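Local coordinates for thymidylate synthase 1 (PDB 1B02), which catalyses the reductive methylation of dUMP to dTMP with 5,10-methylenetetrahydrofolate as methyl donor and reductant, supplying a precursor for DNA synthesis, at residues M1-K6 / N52-I57; V63-A68 / F262-Y267; F110-K115 / T145-P150; A68-L73 / F257-F262. One frame throughout, in Å; residues are numbered along the deposited sequence.

From the N terminus, interaction 1 closes first: the start of helix 3-18 meets the loop that follows strand 40-50, so a loop of 45 residues is shut before the others begin. Interaction 2 then spans almost the whole remaining chain, joining the start of helix 65-77 to strand 262-265. Interaction 4 lies within that span, one turn further along the same helix, and shares Ala68 and Phe262 with it. Interaction 3, the shortest of these three closures, sits inside both, linking helix 109-113 to the end of strand 144-146. Ile57 of interaction 1 packs on Trp65 and Leu264 of interaction 2, whereas interaction 3 touches none of the others, its nearest atoms about 7 Å from interaction 4.

Interaction 1: M1-K6 / N52-I57; sequences MTQFDK and NSEVPI
Glu54 OE1 accepts from Gln3 N at 3.1 Å in a nearly straight bond (174°) that comes from the syn side, somewhat out of the carboxylate plane. The contact sits at the N-terminus of helix 3-18, where Thr2 is the N-cap and Gln3 N belongs to the first turn. A water donates to the same Glu54 OE1 at 2.8 Å and accepts from Phe4 N, so the carboxylate serves two early amides of the helix, one directly and one through water; the helix end would probably stabilise its negative charge. The Gln3 amide stacks on this carboxylate with the planes 12° apart. With lysine in place of Glu54, Gln3 N would probably lose its acceptor and a positive charge would face the positive end of the helix dipole. Within the cap, Asp5 N donates to Thr2 OG1 at 3.0 Å, and Thr2 OG1 in turn donates to Asp5 OD2, an oxygen also hydrogen-bonded to Thr59 OG1. Deeper in, Phe4 has CG anti to the backbone N (chi1 -166°), which carries the ring past Pro56 toward Asn189 and Val193 of helix 188-207. The ring's edge meets the backbone of the 52-57 loop, Phe4 CD2 lying 3.5 Å from Ile57 N.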
loop_
_atom_site.group_PDB
_atom_site.type_symbol
_atom_site.label_atom_id
_atom_site.label_comp_id
_atom_site.label_asym_id
_atom_site.label_seq_id
_atom_site.Cartn_x
_atom_site.Cartn_y
_atom_site.Cartn_z
ATOM N N MET A 1 -11.762 3.295 -18.813
ATOM C CA MET A 1 -10.748 4.334 -19.166
ATOM C C MET A 1 -9.357 3.973 -18.645
ATOM O O MET A 1 -8.371 4.090 -19.373
ATOM C CB MET A 1 -11.172 5.695 -18.611
ATOM C CG MET A 1 -12.178 6.432 -19.481
ATOM S SD MET A 1 -11.405 7.273 -20.875
ATOM C CE MET A 1 -11.883 6.191 -22.217
ATOM N N THR A 2 -9.275 3.548 -17.385
ATOM C CA THR A 2 -7.993 3.155 -16.798
ATOM C C THR A 2 -8.065 1.740 -16.236
ATOM O O THR A 2 -9.145 1.231 -15.935
ATOM C CB THR A 2 -7.552 4.112 -15.667
ATOM O OG1 THR A 2 -8.235 3.775 -14.454
ATOM C CG2 THR A 2 -7.855 5.549 -16.038
ATOM N N GLN A 3 -6.906 1.106 -16.097
ATOM C CA GLN A 3 -6.839 -0.254 -15.580
ATOM C C GLN A 3 -7.346 -0.346 -14.142
ATOM O O GLN A 3 -8.181 -1.191 -13.822
ATOM C CB GLN A 3 -5.401 -0.772 -15.655
ATOM C CG GLN A 3 -5.072 -1.490 -16.957
ATOM C CD GLN A 3 -3.578 -1.635 -17.189
ATOM O OE1 GLN A 3 -2.795 -1.744 -16.244
ATOM N NE2 GLN A 3 -3.176 -1.639 -18.455
ATOM N N PHE A 4 -6.841 0.528 -13.279
ATOM C CA PHE A 4 -7.237 0.529 -11.878
ATOM C C PHE A 4 -8.717 0.849 -11.674
ATOM O O PHE A 4 -9.413 0.146 -10.943
ATOM C CB PHE A 4 -6.381 1.526 -11.093
ATOM C CG PHE A 4 -6.476 1.368 -9.602
ATOM C CD1 PHE A 4 -7.193 0.314 -9.036
ATOM C CD2 PHE A 4 -5.844 2.273 -8.759
ATOM C CE1 PHE A 4 -7.276 0.166 -7.651
ATOM C CE2 PHE A 4 -5.921 2.132 -7.372
ATOM C CZ PHE A 4 -6.639 1.075 -6.821
ATOM N N ASP A 5 -9.195 1.911 -12.312
ATOM C CA ASP A 5 -10.593 2.304 -12.177
ATOM C C ASP A 5 -11.532 1.168 -12.563
ATOM O O ASP A 5 -12.485 0.870 -11.844
ATOM C CB ASP A 5 -10.890 3.530 -13.047
ATOM C CG ASP A 5 -10.435 4.822 -12.402
ATOM O OD1 ASP A 5 -10.753 5.042 -11.215
ATOM O OD2 ASP A 5 -9.758 5.617 -13.084
ATOM N N LYS A 6 -11.256 0.535 -13.700
ATOM C CA LYS A 6 -12.083 -0.563 -14.186
ATOM C C LYS A 6 -12.112 -1.752 -13.217
ATOM O O LYS A 6 -13.175 -2.303 -12.928
ATOM C CB LYS A 6 -11.584 -1.019 -15.561
ATOM C CG LYS A 6 -11.942 -2.455 -15.913
ATOM C CD LYS A 6 -12.298 -2.596 -17.383
ATOM C CE LYS A 6 -12.734 -4.019 -17.706
ATOM N NZ LYS A 6 -13.091 -4.182 -19.145
ATOM N N ASN A 52 1.839 -2.462 -16.038
ATOM C CA ASN A 52 2.675 -1.282 -15.824
ATOM C C ASN A 52 2.769 -0.360 -17.039
ATOM O O ASN A 52 3.700 0.433 -17.157
ATOM C CB ASN A 52 4.081 -1.694 -15.373
ATOM C CG ASN A 52 4.239 -1.654 -13.864
ATOM O OD1 ASN A 52 4.774 -2.583 -13.256
ATOM N ND2 ASN A 52 3.770 -0.575 -13.252
ATOM N N SER A 53 1.804 -0.469 -17.942
ATOM C CA SER A 53 1.776 0.388 -19.116
ATOM C C SER A 53 1.085 1.684 -18.690
ATOM O O SER A 53 1.049 2.663 -19.435
ATOM C CB SER A 53 1.003 -0.282 -20.258
ATOM O OG SER A 53 -0.358 -0.480 -19.919
ATOM N N GLU A 54 0.537 1.664 -17.476
ATOM C CA GLU A 54 -0.153 2.810 -16.890
ATOM C C GLU A 54 0.222 2.898 -15.424
ATOM O O GLU A 54 0.727 1.936 -14.845
ATOM C CB GLU A 54 -1.671 2.645 -16.947
ATOM C CG GLU A 54 -2.276 2.444 -18.310
ATOM C CD GLU A 54 -3.786 2.366 -18.231
ATOM O OE1 GLU A 54 -4.316 2.467 -17.105
ATOM O OE2 GLU A 54 -4.444 2.208 -19.280
ATOM N N VAL A 55 -0.038 4.050 -14.823
ATOM C CA VAL A 55 0.233 4.234 -13.407
ATOM C C VAL A 55 -1.081 3.914 -12.701
ATOM O O VAL A 55 -2.108 4.540 -12.968
ATOM C CB VAL A 55 0.652 5.682 -13.093
ATOM C CG1 VAL A 55 0.777 5.874 -11.589
ATOM C CG2 VAL A 55 1.973 5.995 -13.777
ATOM N N PRO A 56 -1.070 2.920 -11.799
ATOM C CA PRO A 56 -2.289 2.541 -11.077
ATOM C C PRO A 56 -2.770 3.570 -10.053
ATOM O O PRO A 56 -2.322 3.581 -8.907
ATOM C CB PRO A 56 -1.922 1.208 -10.430
ATOM C CG PRO A 56 -0.446 1.278 -10.254
ATOM C CD PRO A 56 0.086 2.096 -11.402
ATOM N N ILE A 57 -3.685 4.435 -10.479
ATOM C CA ILE A 57 -4.246 5.452 -9.599
ATOM C C ILE A 57 -5.678 5.738 -10.034
ATOM O O ILE A 57 -5.983 5.738 -11.227
ATOM C CB ILE A 57 -3.418 6.761 -9.639
ATOM C CG1 ILE A 57 -3.982 7.766 -8.630
ATOM C CG2 ILE A 57 -3.427 7.346 -11.042
ATOM C CD1 ILE A 57 -2.922 8.545 -7.882
HETATM O O HOH W 1 -0.510 -0.761 -15.606
HETATM O O HOH W 2 -4.798 2.551 -14.324
#

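Interaction 2: V63-A68 / F262-Y267; sequences VAWKTA and FKLINY
The first turn of helix 65-77, beside the folate pocket, packs against strand 262-265 and the turn after it through the indole of Trp65. Leu264 lies over one face of that indole: its CD1 stands 3.8 Å from the centroid of the five-membered ring, only 9° off the normal, a CH-pi contact, while Leu264 CB and CG extend the cover toward the six-membered ring. The other face carries the Lys66 side chain, with CG near the rim, so the indole is sandwiched. Its far edge reaches the strand backbone, where Trp65 CH2 comes 3.8 Å from Phe262 O in the ring plane. Trp65 has CG between the backbone N and carbonyl carbon, which swings the indole out from the helix across the strand. That strand pairs antiparallel with 244-247 in a two-stranded sheet, so the indole joins the helix to this small sheet. Cut back to an alanine here, the side chain would no longer reach the strand, which is likely to leave Leu264 without its aromatic partner and open a gap between helix and strand. Ahead of the helix, Val63 N donates to Tyr267 OH at 3.2 Å and 145°, and the phenol oxygen has a second partner in the carbonyl of Leu58. The Tyr267 ring, its plane turned 84° from that of the indole, also touches it, Tyr267 CD2 lying 4.1 Å from Trp65 CD1. Ala64 touches the bound 5-methyltetrahydrofolate.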
loop_
_atom_site.group_PDB
_atom_site.type_symbol
_atom_site.label_atom_id
_atom_site.label_comp_id
_atom_site.label_asym_id
_atom_site.label_seq_id
_atom_site.Cartn_x
_atom_site.Cartn_y
_atom_site.Cartn_z
ATOM N N VAL A 63 -7.128 11.448 -5.263
ATOM C CA VAL A 63 -6.300 10.584 -4.430
ATOM C C VAL A 63 -5.106 11.365 -3.894
ATOM O O VAL A 63 -4.372 11.990 -4.658
ATOM C CB VAL A 63 -5.784 9.364 -5.224
ATOM C CG1 VAL A 63 -4.859 8.531 -4.352
ATOM C CG2 VAL A 63 -6.956 8.525 -5.706
ATOM N N ALA A 64 -4.922 11.332 -2.578
ATOM C CA ALA A 64 -3.813 12.033 -1.940
ATOM C C ALA A 64 -2.528 11.253 -2.193
ATOM O O ALA A 64 -1.904 10.736 -1.261
ATOM C CB ALA A 64 -4.072 12.159 -0.445
ATOM N N TRP A 65 -2.136 11.183 -3.462
ATOM C CA TRP A 65 -0.950 10.442 -3.875
ATOM C C TRP A 65 0.344 10.854 -3.192
ATOM O O TRP A 65 1.207 10.016 -2.940
ATOM C CB TRP A 65 -0.784 10.534 -5.391
ATOM C CG TRP A 65 -0.456 11.901 -5.883
ATOM C CD1 TRP A 65 -1.339 12.877 -6.246
ATOM C CD2 TRP A 65 0.852 12.439 -6.103
ATOM N NE1 TRP A 65 -0.662 13.989 -6.684
ATOM C CE2 TRP A 65 0.685 13.749 -6.607
ATOM C CE3 TRP A 65 2.151 11.941 -5.928
ATOM C CZ2 TRP A 65 1.769 14.568 -6.936
ATOM C CZ3 TRP A 65 3.230 12.757 -6.255
ATOM C CH2 TRP A 65 3.031 14.057 -6.753
ATOM N N LYS A 66 0.486 12.141 -2.895
ATOM C CA LYS A 66 1.691 12.622 -2.230
ATOM C C LYS A 66 1.797 12.004 -0.839
ATOM O O LYS A 66 2.875 11.588 -0.410
ATOM C CB LYS A 66 1.660 14.148 -2.122
ATOM C CG LYS A 66 2.239 14.867 -3.329
ATOM C CD LYS A 66 3.379 15.786 -2.922
ATOM C CE LYS A 66 3.290 17.126 -3.635
ATOM N NZ LYS A 66 4.542 17.913 -3.469
ATOM N N THR A 67 0.666 11.946 -0.142
ATOM C CA THR A 67 0.608 11.377 1.201
ATOM C C THR A 67 0.940 9.889 1.160
ATOM O O THR A 67 1.633 9.371 2.038
ATOM C CB THR A 67 -0.797 11.553 1.809
ATOM O OG1 THR A 67 -1.160 12.937 1.772
ATOM C CG2 THR A 67 -0.826 11.066 3.246
ATOM N N ALA A 68 0.436 9.208 0.136
ATOM C CA ALA A 68 0.679 7.782 -0.035
ATOM C C ALA A 68 2.176 7.509 -0.143
ATOM O O ALA A 68 2.703 6.627 0.536
ATOM C CB ALA A 68 -0.038 7.275 -1.281
ATOM N N PHE A 262 9.231 12.802 -7.037
ATOM C CA PHE A 262 8.056 12.228 -7.682
ATOM C C PHE A 262 7.096 13.318 -8.128
ATOM O O PHE A 262 6.766 14.223 -7.362
ATOM C CB PHE A 262 7.336 11.273 -6.724
ATOM C CG PHE A 262 8.219 10.191 -6.177
ATOM C CD1 PHE A 262 8.420 9.016 -6.890
ATOM C CD2 PHE A 262 8.878 10.362 -4.964
ATOM C CE1 PHE A 262 9.269 8.028 -6.406
ATOM C CE2 PHE A 262 9.729 9.381 -4.470
ATOM C CZ PHE A 262 9.926 8.212 -5.193
ATOM N N LYS A 263 6.650 13.218 -9.376
ATOM C CA LYS A 263 5.727 14.188 -9.940
ATOM C C LYS A 263 4.703 13.492 -10.820
ATOM O O LYS A 263 5.064 12.783 -11.759
ATOM C CB LYS A 263 6.491 15.221 -10.775
ATOM C CG LYS A 263 6.906 16.469 -10.008
ATOM C CD LYS A 263 8.182 17.076 -10.581
ATOM C CE LYS A 263 8.762 18.141 -9.655
ATOM N NZ LYS A 263 8.665 17.772 -8.210
ATOM N N LEU A 264 3.425 13.684 -10.507
ATOM C CA LEU A 264 2.358 13.092 -11.303
ATOM C C LEU A 264 2.030 14.106 -12.387
ATOM O O LEU A 264 1.728 15.261 -12.094
ATOM C CB LEU A 264 1.115 12.817 -10.446
ATOM C CG LEU A 264 0.880 11.382 -9.954
ATOM C CD1 LEU A 264 -0.600 11.193 -9.677
ATOM C CD2 LEU A 264 1.357 10.366 -10.984
ATOM N N ILE A 265 2.098 13.675 -13.638
ATOM C CA ILE A 265 1.833 14.560 -14.760
ATOM C C ILE A 265 0.463 14.317 -15.379
ATOM O O ILE A 265 0.105 13.184 -15.693
ATOM C CB ILE A 265 2.923 14.396 -15.855
ATOM C CG1 ILE A 265 4.183 15.164 -15.454
ATOM C CG2 ILE A 265 2.413 14.909 -17.197
ATOM C CD1 ILE A 265 4.938 14.546 -14.304
ATOM N N ASN A 266 -0.297 15.392 -15.549
ATOM C CA ASN A 266 -1.620 15.321 -16.155
ATOM C C ASN A 266 -2.606 14.445 -15.396
ATOM O O ASN A 266 -3.405 13.726 -16.000
ATOM C CB ASN A 266 -1.505 14.821 -17.597
ATOM C CG ASN A 266 -2.359 15.619 -18.556
ATOM O OD1 ASN A 266 -3.207 15.067 -19.257
ATOM N ND2 ASN A 266 -2.140 16.929 -18.591
ATOM N N TYR A 267 -2.555 14.511 -14.071
ATOM C CA TYR A 267 -3.459 13.722 -13.253
ATOM C C TYR A 267 -4.825 14.395 -13.166
ATOM O O TYR A 267 -5.038 15.286 -12.345
ATOM C CB TYR A 267 -2.880 13.532 -11.845
ATOM C CG TYR A 267 -3.795 12.785 -10.894
ATOM C CD1 TYR A 267 -4.663 11.794 -11.358
ATOM C CD2 TYR A 267 -3.800 13.078 -9.531
ATOM C CE1 TYR A 267 -5.517 11.119 -10.486
ATOM C CE2 TYR A 267 -4.650 12.410 -8.652
ATOM C CZ TYR A 267 -5.505 11.431 -9.135
ATOM O OH TYR A 267 -6.354 10.775 -8.269
#

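Interaction 3: F110-K115 / T145-P150; sequences FQLGKK and TMLWNP
Asn149 ND2 donates to Gln111 OE1 at 3.1 Å, a bond of 166° that lies in the amide plane of Asn149 but reaches the glutamine oxygen from above its carbonyl plane. The two amides are turned almost perpendicular, 86° apart, and Asn149 CB also leans on the Gln111 amide, 3.4 Å from Gln111 OE1. Two residues before Asn149, the backbone is met by the same glutamine: Gln111 CG lies 3.7 Å from Leu147 O. The apolar part of the contact is carried by two leucines whose side chains cross obliquely: Leu147 CD1 touches Leu112 CD2 at 3.5 Å, with Leu112 CG close behind. The contact joins helix 109-113 to the end of strand 144-146, an outermost strand of the six-stranded mixed sheet within this chain, and to the loop that follows it. The bend of Gln111 at chi2 (-51°) turns its amide across Asn149, and its rotation is fixed from both ends, since Gln111 NE2 donates to His106 O and to Glu152 OE2. Asn149 is held in turn by a bond from Asp151 N to its OD1. On the apolar side, Leu112 also packs on Ile75 and Trp76 of helix 65-77, and Leu147 on Tyr163 of the neighbouring strand 162-169. The Leu147 side chain lies about 8 Å from that of Cys161, the predicted nucleophile, and about 8 Å from the bound nucleotide analogue.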
loop_
_atom_site.group_PDB
_atom_site.type_symbol
_atom_site.label_atom_id
_atom_site.label_comp_id
_atom_site.label_asym_id
_atom_site.label_seq_id
_atom_site.Cartn_x
_atom_site.Cartn_y
_atom_site.Cartn_z
ATOM N N PHE A 110 9.607 -0.684 11.680
ATOM C CA PHE A 110 10.404 -1.370 12.686
ATOM C C PHE A 110 10.873 -2.744 12.206
ATOM O O PHE A 110 12.007 -3.147 12.467
ATOM C CB PHE A 110 9.593 -1.530 13.970
ATOM C CG PHE A 110 10.329 -2.238 15.066
ATOM C CD1 PHE A 110 11.143 -1.530 15.943
ATOM C CD2 PHE A 110 10.217 -3.615 15.219
ATOM C CE1 PHE A 110 11.837 -2.185 16.961
ATOM C CE2 PHE A 110 10.906 -4.282 16.232
ATOM C CZ PHE A 110 11.717 -3.565 17.105
ATOM N N GLN A 111 9.996 -3.462 11.512
ATOM C CA GLN A 111 10.327 -4.790 11.004
ATOM C C GLN A 111 11.330 -4.702 9.861
ATOM O O GLN A 111 12.322 -5.431 9.837
ATOM C CB GLN A 111 9.062 -5.509 10.516
ATOM C CG GLN A 111 8.149 -5.991 11.625
ATOM C CD GLN A 111 8.881 -6.804 12.673
ATOM O OE1 GLN A 111 9.721 -7.643 12.348
ATOM N NE2 GLN A 111 8.562 -6.561 13.942
ATOM N N LEU A 112 11.063 -3.807 8.915
ATOM C CA LEU A 112 11.932 -3.618 7.759
ATOM C C LEU A 112 13.310 -3.098 8.150
ATOM O O LEU A 112 14.263 -3.215 7.380
ATOM C CB LEU A 112 11.287 -2.643 6.770
ATOM C CG LEU A 112 9.972 -3.079 6.121
ATOM C CD1 LEU A 112 9.591 -2.084 5.045
ATOM C CD2 LEU A 112 10.117 -4.476 5.528
ATOM N N GLY A 113 13.413 -2.527 9.348
ATOM C CA GLY A 113 14.680 -1.985 9.808
ATOM C C GLY A 113 15.500 -2.928 10.666
ATOM O O GLY A 113 16.685 -2.696 10.889
ATOM N N LYS A 114 14.868 -3.990 11.151
ATOM C CA LYS A 114 15.541 -4.980 11.987
ATOM C C LYS A 114 16.675 -5.664 11.226
ATOM O O LYS A 114 16.468 -6.185 10.126
ATOM C CB LYS A 114 14.535 -6.038 12.441
ATOM C CG LYS A 114 14.453 -6.223 13.939
ATOM C CD LYS A 114 13.021 -6.461 14.378
ATOM C CE LYS A 114 12.785 -7.925 14.712
ATOM N NZ LYS A 114 13.258 -8.264 16.080
ATOM N N LYS A 115 17.870 -5.659 11.809
ATOM C CA LYS A 115 19.026 -6.298 11.183
ATOM C C LYS A 115 19.037 -7.773 11.580
ATOM O O LYS A 115 19.685 -8.152 12.555
ATOM C CB LYS A 115 20.326 -5.634 11.649
ATOM C CG LYS A 115 20.283 -4.117 11.676
ATOM C CD LYS A 115 21.008 -3.521 10.481
ATOM C CE LYS A 115 20.712 -2.032 10.339
ATOM N NZ LYS A 115 19.388 -1.777 9.693
ATOM N N THR A 145 9.602 -9.999 1.499
ATOM C CA THR A 145 9.663 -9.053 2.609
ATOM C C THR A 145 8.455 -9.435 3.458
ATOM O O THR A 145 7.370 -9.683 2.924
ATOM C CB THR A 145 9.529 -7.582 2.148
ATOM O OG1 THR A 145 8.458 -7.460 1.206
ATOM C CG2 THR A 145 10.822 -7.111 1.502
ATOM N N MET A 146 8.640 -9.500 4.771
ATOM C CA MET A 146 7.555 -9.890 5.659
ATOM C C MET A 146 7.381 -8.945 6.843
ATOM O O MET A 146 8.285 -8.778 7.663
ATOM C CB MET A 146 7.793 -11.322 6.163
ATOM C CG MET A 146 6.665 -11.900 7.006
ATOM S SD MET A 146 5.132 -12.066 6.093
ATOM C CE MET A 146 5.641 -13.083 4.698
ATOM N N LEU A 147 6.203 -8.334 6.922
ATOM C CA LEU A 147 5.877 -7.411 7.999
ATOM C C LEU A 147 5.191 -8.194 9.115
ATOM O O LEU A 147 5.176 -7.773 10.272
ATOM C CB LEU A 147 4.936 -6.319 7.483
ATOM C CG LEU A 147 5.486 -4.909 7.249
ATOM C CD1 LEU A 147 6.933 -4.963 6.788
ATOM C CD2 LEU A 147 4.622 -4.213 6.216
ATOM N N TRP A 148 4.629 -9.342 8.751
ATOM C CA TRP A 148 3.930 -10.196 9.699
ATOM C C TRP A 148 4.876 -11.081 10.503
ATOM O O TRP A 148 4.970 -12.285 10.256
ATOM C CB TRP A 148 2.916 -11.073 8.965
ATOM C CG TRP A 148 1.913 -11.701 9.877
ATOM C CD1 TRP A 148 2.034 -12.891 10.532
ATOM C CD2 TRP A 148 0.639 -11.164 10.254
ATOM N NE1 TRP A 148 0.916 -13.131 11.293
ATOM C CE2 TRP A 148 0.043 -12.086 11.142
ATOM C CE3 TRP A 148 -0.059 -9.992 9.928
ATOM C CZ2 TRP A 148 -1.219 -11.875 11.710
ATOM C CZ3 TRP A 148 -1.316 -9.781 10.494
ATOM C CH2 TRP A 148 -1.881 -10.720 11.375
ATOM N N ASN A 149 5.578 -10.478 11.459
ATOM C CA ASN A 149 6.503 -11.212 12.317
ATOM C C ASN A 149 5.681 -11.854 13.434
ATOM O O ASN A 149 5.194 -11.167 14.330
ATOM C CB ASN A 149 7.544 -10.259 12.908
ATOM C CG ASN A 149 8.647 -10.989 13.647
ATOM O OD1 ASN A 149 8.468 -12.122 14.086
ATOM N ND2 ASN A 149 9.795 -10.337 13.789
ATOM N N PRO A 150 5.528 -13.187 13.396
ATOM C CA PRO A 150 4.755 -13.931 14.398
ATOM C C PRO A 150 5.193 -13.743 15.845
ATOM O O PRO A 150 4.387 -13.878 16.766
ATOM C CB PRO A 150 4.884 -15.389 13.947
ATOM C CG PRO A 150 6.097 -15.417 13.081
ATOM C CD PRO A 150 6.121 -14.086 12.391
#

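Interaction 4: A68-L73 / F257-F262; sequences AIKELL and FTIDDF
Ile259 sets its CD1 methyl against the aliphatic part of Lys70, 3.6 Å from Lys70 CG, and the same methyl meets Ile69 CG2 at 4.0 Å. Its CG1 is anti to the backbone N (chi1 -177°), which brings the branch back from the short 3-10 segment onto the helix. Lys70 CE also passes near Ile259 CG1, while its ammonium continues to the carbonyl of Met89. Ile69 works with both branches: Ile69 CD1 rests on Phe262 CB at 3.8 Å, and Ile69 CG2 approaches Phe262 CD2 at 3.9 Å. One turn on, Leu73 CD1 touches the backbone at Ile259 N, 4.0 Å away. Ile69, Lys70 and Leu73 thus present one side of helix 65-77 to the 3-10 turn 259-261, which leads into strand 262-265 of the two-stranded antiparallel sheet. The turn is tied by its own polar bonds: Asp261 OD2 accepts from Thr258 N at 2.8 Å, using its anti lone pair, and from Thr258 OG1 at 3.1 Å, well above the carboxylate plane. The other oxygen, Asp261 OD1, takes a bond from the Asn248 side chain, just past strand 244-247.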
loop_
_atom_site.group_PDB
_atom_site.type_symbol
_atom_site.label_atom_id
_atom_site.label_comp_id
_atom_site.label_asym_id
_atom_site.label_seq_id
_atom_site.Cartn_x
_atom_site.Cartn_y
_atom_site.Cartn_z
ATOM N N ALA A 68 0.436 9.208 0.136
ATOM C CA ALA A 68 0.679 7.782 -0.035
ATOM C C ALA A 68 2.176 7.509 -0.143
ATOM O O ALA A 68 2.703 6.627 0.536
ATOM C CB ALA A 68 -0.038 7.275 -1.281
ATOM N N ILE A 69 2.859 8.274 -0.991
ATOM C CA ILE A 69 4.298 8.105 -1.173
ATOM C C ILE A 69 5.058 8.446 0.106
ATOM O O ILE A 69 6.051 7.799 0.441
ATOM C CB ILE A 69 4.826 8.991 -2.318
ATOM C CG1 ILE A 69 4.227 8.535 -3.647
ATOM C CG2 ILE A 69 6.338 8.914 -2.377
ATOM C CD1 ILE A 69 4.593 9.420 -4.813
ATOM N N LYS A 70 4.591 9.462 0.822
ATOM C CA LYS A 70 5.238 9.863 2.066
ATOM C C LYS A 70 5.179 8.723 3.080
ATOM O O LYS A 70 6.154 8.454 3.783
ATOM C CB LYS A 70 4.553 11.106 2.640
ATOM C CG LYS A 70 4.720 12.356 1.786
ATOM C CD LYS A 70 4.757 13.604 2.646
ATOM C CE LYS A 70 4.353 14.833 1.850
ATOM N NZ LYS A 70 3.981 15.969 2.736
ATOM N N GLU A 71 4.029 8.057 3.154
ATOM C CA GLU A 71 3.859 6.941 4.075
ATOM C C GLU A 71 4.794 5.807 3.665
ATOM O O GLU A 71 5.425 5.173 4.510
ATOM C CB GLU A 71 2.414 6.449 4.053
ATOM C CG GLU A 71 2.172 5.226 4.919
ATOM C CD GLU A 71 0.809 4.614 4.681
ATOM O OE1 GLU A 71 0.351 4.618 3.519
ATOM O OE2 GLU A 71 0.193 4.133 5.655
ATOM N N LEU A 72 4.878 5.563 2.361
ATOM C CA LEU A 72 5.743 4.519 1.829
ATOM C C LEU A 72 7.186 4.749 2.262
ATOM O O LEU A 72 7.849 3.839 2.756
ATOM C CB LEU A 72 5.671 4.495 0.301
ATOM C CG LEU A 72 6.607 3.499 -0.393
ATOM C CD1 LEU A 72 6.105 2.079 -0.162
ATOM C CD2 LEU A 72 6.677 3.807 -1.881
ATOM N N LEU A 73 7.669 5.972 2.073
ATOM C CA LEU A 73 9.038 6.316 2.440
ATOM C C LEU A 73 9.243 6.194 3.940
ATOM O O LEU A 73 10.324 5.836 4.403
ATOM C CB LEU A 73 9.367 7.740 1.981
ATOM C CG LEU A 73 9.403 7.944 0.462
ATOM C CD1 LEU A 73 9.450 9.428 0.136
ATOM C CD2 LEU A 73 10.614 7.232 -0.114
ATOM N N PHE A 257 16.105 8.936 -2.467
ATOM C CA PHE A 257 14.813 9.442 -2.906
ATOM C C PHE A 257 14.186 10.377 -1.875
ATOM O O PHE A 257 14.348 10.189 -0.668
ATOM C CB PHE A 257 13.853 8.279 -3.168
ATOM C CG PHE A 257 14.052 7.610 -4.498
ATOM C CD1 PHE A 257 13.623 8.222 -5.672
ATOM C CD2 PHE A 257 14.651 6.355 -4.576
ATOM C CE1 PHE A 257 13.786 7.593 -6.908
ATOM C CE2 PHE A 257 14.818 5.718 -5.806
ATOM C CZ PHE A 257 14.385 6.337 -6.974
ATOM N N THR A 258 13.484 11.395 -2.364
ATOM C CA THR A 258 12.787 12.343 -1.505
ATOM C C THR A 258 11.438 12.583 -2.155
ATOM O O THR A 258 11.278 12.363 -3.356
ATOM C CB THR A 258 13.522 13.693 -1.385
ATOM O OG1 THR A 258 13.428 14.406 -2.624
ATOM C CG2 THR A 258 14.975 13.474 -1.019
ATOM N N ILE A 259 10.470 13.030 -1.364
ATOM C CA ILE A 259 9.128 13.276 -1.873
ATOM C C ILE A 259 9.121 14.167 -3.117
ATOM O O ILE A 259 8.210 14.083 -3.944
ATOM C CB ILE A 259 8.239 13.911 -0.778
ATOM C CG1 ILE A 259 6.811 14.090 -1.299
ATOM C CG2 ILE A 259 8.824 15.237 -0.341
ATOM C CD1 ILE A 259 6.067 12.788 -1.506
ATOM N N ASP A 260 10.145 15.005 -3.256
ATOM C CA ASP A 260 10.245 15.917 -4.393
ATOM C C ASP A 260 10.685 15.240 -5.684
ATOM O O ASP A 260 10.607 15.840 -6.757
ATOM C CB ASP A 260 11.215 17.055 -4.070
ATOM C CG ASP A 260 10.837 17.797 -2.806
ATOM O OD1 ASP A 260 9.747 18.411 -2.784
ATOM O OD2 ASP A 260 11.627 17.762 -1.837
ATOM N N ASP A 261 11.147 13.997 -5.581
ATOM C CA ASP A 261 11.603 13.250 -6.750
ATOM C C ASP A 261 10.454 12.598 -7.516
ATOM O O ASP A 261 10.673 11.921 -8.523
ATOM C CB ASP A 261 12.605 12.178 -6.326
ATOM C CG ASP A 261 13.941 12.760 -5.923
ATOM O OD1 ASP A 261 14.512 13.536 -6.714
ATOM O OD2 ASP A 261 14.421 12.441 -4.815
ATOM N N PHE A 262 9.231 12.802 -7.037
ATOM C CA PHE A 262 8.056 12.228 -7.682
ATOM C C PHE A 262 7.096 13.318 -8.128
ATOM O O PHE A 262 6.766 14.223 -7.362
ATOM C CB PHE A 262 7.336 11.273 -6.724
ATOM C CG PHE A 262 8.219 10.191 -6.177
ATOM C CD1 PHE A 262 8.420 9.016 -6.890
ATOM C CD2 PHE A 262 8.878 10.362 -4.964
ATOM C CE1 PHE A 262 9.269 8.028 -6.406
ATOM C CE2 PHE A 262 9.729 9.381 -4.470
ATOM C CZ PHE A 262 9.926 8.212 -5.193
#